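Local coordinates for UPF0678 fatty acid-binding protein-like protein ERS007657_00996 (Mycobacterium tuberculosis, PDB 6R3W) that binds heme b in a beta-barrel and probably isomerises peroxynitrite to nitrate, with a likely role in detoxifying reactive nitrogen and oxygen species, at residues G17-R22 against D137-S142. Numbering follows the deposited sequence.
Sequences GSWAGR and DELSYS
W19 donates a hydrogen bond from indole NE1 to the backbone O of L15, while the six-membered half of the same ring reaches across to L139. W19 is the tryptophan of the predicted GXWXGXG motif on the first strand of the ten-stranded antiparallel nitrobindin barrel. A20 is in a backbone hydrogen bond with H161 of strand 153-162, the strand between the two segments. No hydrogen bond joins the segments themselves. The W19 indole bridges the gap, against the L139 side chain and the backbone at D137 and E138, and the CA atoms of W19 and L139 are 7.7 Å apart.

The contact is a CH-pi interaction. L139 CB lies over one ring face of W19, 3.9 Å from the six-membered centroid and 28° off the normal. With CG anti to the backbone N (chi1 -177°), L139 carries CD1 over the same face, 4.1 Å from W19 CD2. The two side chains cross at about a right angle. Both residues are buried, W19 also against L160 and F41, L139 against I134 and Y132, away from the heme.

D137 is exposed, and its OD1 forms a salt bridge with R162 NE. Its carbonyl O approaches the indole obliquely, 3.4 Å from W19 CZ3.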
loop_
_atom_site.group_PDB
_atom_site.type_symbol
_atom_site.label_atom_id
_atom_site.label_comp_id
_atom_site.label_asym_id
_atom_site.label_seq_id
_atom_site.Cartn_x
_atom_site.Cartn_y
_atom_site.Cartn_z
ATOM N N GLY A 17 5.292 10.382 8.151
ATOM C CA GLY A 17 4.396 11.531 8.128
ATOM C C GLY A 17 3.067 11.223 7.465
ATOM O O GLY A 17 2.674 10.029 7.368
ATOM N N SER A 18 2.357 12.283 7.119
ATOM C CA SER A 18 0.974 12.241 6.633
ATOM C C SER A 18 0.968 12.592 5.157
ATOM O O SER A 18 1.715 13.490 4.745
ATOM C CB SER A 18 0.107 13.178 7.414
ATOM O OG SER A 18 -0.069 12.703 8.744
ATOM N N TRP A 19 0.167 11.868 4.400
ATOM C CA TRP A 19 0.082 11.969 2.938
ATOM C C TRP A 19 -1.388 12.072 2.546
ATOM O O TRP A 19 -2.194 11.342 3.124
ATOM C CB TRP A 19 0.743 10.749 2.289
ATOM C CG TRP A 19 2.192 10.586 2.638
ATOM C CD1 TRP A 19 2.715 9.945 3.724
ATOM C CD2 TRP A 19 3.310 11.008 1.850
ATOM N NE1 TRP A 19 4.081 9.972 3.683
ATOM C CE2 TRP A 19 4.481 10.633 2.546
ATOM C CE3 TRP A 19 3.436 11.715 0.657
ATOM C CZ2 TRP A 19 5.757 10.882 2.038
ATOM C CZ3 TRP A 19 4.693 11.959 0.156
ATOM C CH2 TRP A 19 5.838 11.598 0.862
ATOM N N ALA A 20 -1.712 12.928 1.582
ATOM C CA ALA A 20 -3.105 13.048 1.120
ATOM C C ALA A 20 -3.110 13.243 -0.385
ATOM O O ALA A 20 -2.254 13.962 -0.899
ATOM C CB ALA A 20 -3.816 14.189 1.819
ATOM N N GLY A 21 -4.087 12.666 -1.054
ATOM C CA GLY A 21 -4.257 12.880 -2.483
ATOM C C GLY A 21 -5.436 12.127 -3.020
ATOM O O GLY A 21 -6.483 12.058 -2.344
ATOM N N ARG A 22 -5.300 11.643 -4.240
ATOM C CA ARG A 22 -6.437 11.195 -5.045
ATOM C C ARG A 22 -5.962 10.113 -5.988
ATOM O O ARG A 22 -4.805 10.174 -6.472
ATOM C CB ARG A 22 -7.049 12.404 -5.744
ATOM C CG ARG A 22 -8.179 12.097 -6.718
ATOM C CD ARG A 22 -8.882 13.375 -7.182
ATOM N NE ARG A 22 -9.770 13.111 -8.305
ATOM C CZ ARG A 22 -10.513 14.051 -8.896
ATOM N NH1 ARG A 22 -10.545 15.258 -8.383
ATOM N NH2 ARG A 22 -11.220 13.771 -9.977
ATOM N N ASP A 137 8.328 15.058 -2.063
ATOM C CA ASP A 137 7.055 15.203 -1.325
ATOM C C ASP A 137 5.890 14.577 -2.106
ATOM O O ASP A 137 4.743 14.823 -1.724
ATOM C CB ASP A 137 6.751 16.666 -1.044
ATOM C CG ASP A 137 7.655 17.292 -0.000
ATOM O OD1 ASP A 137 8.408 16.548 0.674
ATOM O OD2 ASP A 137 7.624 18.528 0.112
ATOM N N GLU A 138 6.174 13.722 -3.084
ATOM C CA GLU A 138 5.155 13.017 -3.889
ATOM C C GLU A 138 5.270 11.519 -3.626
ATOM O O GLU A 138 6.335 10.949 -3.900
ATOM C CB GLU A 138 5.361 13.346 -5.362
ATOM C CG GLU A 138 4.353 12.695 -6.288
ATOM C CD GLU A 138 4.812 12.637 -7.733
ATOM O OE1 GLU A 138 4.380 13.490 -8.504
ATOM O OE2 GLU A 138 5.776 11.877 -8.011
ATOM N N LEU A 139 4.155 10.892 -3.290
ATOM C CA LEU A 139 4.082 9.423 -3.160
ATOM C C LEU A 139 3.096 8.908 -4.187
ATOM O O LEU A 139 1.951 9.373 -4.187
ATOM C CB LEU A 139 3.646 9.051 -1.746
ATOM C CG LEU A 139 3.594 7.551 -1.437
ATOM C CD1 LEU A 139 3.637 7.337 0.066
ATOM C CD2 LEU A 139 2.364 6.877 -2.037
ATOM N N SER A 140 3.555 8.080 -5.112
ATOM C CA SER A 140 2.632 7.505 -6.104
ATOM C C SER A 140 2.676 5.972 -6.048
ATOM O O SER A 140 3.717 5.405 -5.708
ATOM C CB SER A 140 2.925 8.045 -7.469
ATOM O OG SER A 140 4.240 7.750 -7.876
ATOM N N TYR A 141 1.622 5.331 -6.468
ATOM C CA TYR A 141 1.631 3.867 -6.499
ATOM C C TYR A 141 0.665 3.370 -7.555
ATOM O O TYR A 141 -0.300 4.058 -7.935
ATOM C CB TYR A 141 1.279 3.285 -5.134
ATOM C CG TYR A 141 -0.142 3.496 -4.687
ATOM C CD1 TYR A 141 -1.170 2.679 -5.133
ATOM C CD2 TYR A 141 -0.462 4.532 -3.820
ATOM C CE1 TYR A 141 -2.481 2.893 -4.746
ATOM C CE2 TYR A 141 -1.763 4.753 -3.404
ATOM C CZ TYR A 141 -2.781 3.928 -3.873
ATOM O OH TYR A 141 -4.073 4.112 -3.491
ATOM N N SER A 142 0.895 2.128 -7.928
ATOM C CA SER A 142 -0.109 1.295 -8.609
ATOM C C SER A 142 -0.236 -0.033 -7.889
ATOM O O SER A 142 0.769 -0.533 -7.326
ATOM C CB SER A 142 0.194 1.112 -10.075
ATOM O OG SER A 142 1.283 0.231 -10.275
#